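Local coordinates for nucleocapsid protein (Sin Nombre virus, PDB 2IC6) that forms the nucleocapsid of a negative-strand RNA hantavirus, probably coating the viral genome and self-associating with help from its N-terminal antiparallel coiled coil, at residues Arg66-Ala69 with Asp70-Ala74. The protein carries 1 engineered substitution. Sequence-based numbering, arbitrary orientation. Where two conformers were deposited one is given.
Sequences RELA and DLIAA
In one of its two conformers, the carboxylate of D70 has R66 O on the side of one face, and a water on that same side, well out of the carboxylate plane, donates to D70 OD1 (3.0 Å) and R66 O (2.8 Å); the link is tentative, since the side chain is disordered. R66 O also accepts a longer bond from D70 N at 3.2 Å, with the donor tilted 28° from the carbonyl plane, so two donors grip this oxygen. One residue on, L71 N reaches E67 O at 2.8 Å, almost in line with the carbonyl, and I72 N and A73 N bond likewise to the oxygens of L68 and A69. On the apolar flank, I72 directs CG1 anti to its own carbonyl carbon (chi1 -70°) and passes it 3.3 Å from L68 O; CD1 then meets L68 CG at 4.0 Å, the two side chains crossing at a slant. L68 is turned the other way, with CG anti to the backbone N (chi1 -175°), and its CD1 lies 4.4 Å from L71 CD1. Spaced i, i+3, i+4, L68 (on Q11 and I14), L71 (on V10) and I72 (on L7) face helix 6-37, which pairs with helix 41-74 as an antiparallel coiled-coil hairpin.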
loop_
_atom_site.group_PDB
_atom_site.type_symbol
_atom_site.label_atom_id
_atom_site.label_comp_id
_atom_site.label_asym_id
_atom_site.label_seq_id
_atom_site.Cartn_x
_atom_site.Cartn_y
_atom_site.Cartn_z
ATOM N N ARG A 66 -12.939 5.877 0.010
ATOM C CA ARG A 66 -13.912 6.879 -0.473
ATOM C C ARG A 66 -15.193 6.205 -0.895
ATOM O O ARG A 66 -16.305 6.748 -0.690
ATOM C CB ARG A 66 -13.288 7.738 -1.560
ATOM C CG ARG A 66 -12.314 8.821 -1.013
ATOM C CD ARG A 66 -11.651 9.642 -2.113
ATOM N NE ARG A 66 -10.795 10.733 -1.622
ATOM C CZ ARG A 66 -11.208 11.980 -1.340
ATOM N NH1 ARG A 66 -12.484 12.400 -1.483
ATOM N NH2 ARG A 66 -10.288 12.834 -0.889
ATOM N N GLU A 67 -15.102 5.061 -1.554
ATOM C CA GLU A 67 -16.323 4.333 -1.971
ATOM C C GLU A 67 -17.082 3.808 -0.771
ATOM O O GLU A 67 -18.312 3.885 -0.743
ATOM C CB GLU A 67 -15.989 3.256 -2.943
ATOM C CG GLU A 67 -15.561 3.928 -4.250
ATOM C CD GLU A 67 -15.277 2.952 -5.412
ATOM O OE1 GLU A 67 -15.749 1.785 -5.380
ATOM O OE2 GLU A 67 -14.740 3.454 -6.423
ATOM N N LEU A 68 -16.412 3.238 0.243
ATOM C CA LEU A 68 -17.128 2.800 1.432
ATOM C C LEU A 68 -17.846 3.959 2.121
ATOM O O LEU A 68 -18.977 3.780 2.591
ATOM C CB LEU A 68 -16.146 2.093 2.378
ATOM C CG LEU A 68 -16.816 1.481 3.611
ATOM C CD1 LEU A 68 -17.963 0.549 3.342
ATOM C CD2 LEU A 68 -15.757 0.804 4.500
ATOM N N ALA A 69 -17.223 5.133 2.181
ATOM C CA ALA A 69 -17.859 6.295 2.754
ATOM C C ALA A 69 -19.195 6.562 2.038
ATOM O O ALA A 69 -20.229 6.824 2.680
ATOM C CB ALA A 69 -16.982 7.452 2.746
ATOM N N ASP A 70 -19.194 6.535 0.721
ATOM C CA ASP A 70 -20.398 6.761 -0.051
ATOM C C ASP A 70 -21.392 5.585 0.057
ATOM O O ASP A 70 -22.629 5.800 0.131
ATOM C CB ASP A 70 -20.132 7.089 -1.505
ATOM C CG ASP A 70 -20.146 8.555 -1.734
ATOM O OD1 ASP A 70 -19.118 9.049 -2.078
ATOM O OD2 ASP A 70 -21.193 9.241 -1.511
ATOM N N LEU A 71 -20.951 4.356 0.143
ATOM C CA LEU A 71 -21.846 3.228 0.390
ATOM C C LEU A 71 -22.609 3.416 1.716
ATOM O O LEU A 71 -23.826 3.196 1.803
ATOM C CB LEU A 71 -21.082 1.895 0.419
ATOM C CG LEU A 71 -20.600 1.362 -0.933
ATOM C CD1 LEU A 71 -19.572 0.224 -0.720
ATOM C CD2 LEU A 71 -21.762 0.892 -1.795
ATOM N N ILE A 72 -21.883 3.826 2.751
ATOM C CA ILE A 72 -22.470 4.083 4.079
ATOM C C ILE A 72 -23.479 5.227 3.957
ATOM O O ILE A 72 -24.596 5.131 4.466
ATOM C CB ILE A 72 -21.370 4.379 5.121
ATOM C CG1 ILE A 72 -20.582 3.115 5.427
ATOM C CG2 ILE A 72 -22.011 4.979 6.411
ATOM C CD1 ILE A 72 -19.222 3.333 6.148
ATOM N N ALA A 73 -23.101 6.345 3.342
ATOM C CA ALA A 73 -23.999 7.495 3.282
ATOM C C ALA A 73 -25.315 7.119 2.583
ATOM O O ALA A 73 -26.403 7.525 2.983
ATOM C CB ALA A 73 -23.320 8.637 2.549
ATOM N N ALA A 74 -25.239 6.258 1.567
ATOM C CA ALA A 74 -26.414 5.918 0.810
ATOM C C ALA A 74 -27.283 5.043 1.673
ATOM O O ALA A 74 -28.475 5.199 1.666
ATOM C CB ALA A 74 -26.028 5.204 -0.496
HETATM O O HOH W 1 -16.478 9.561 -0.708
#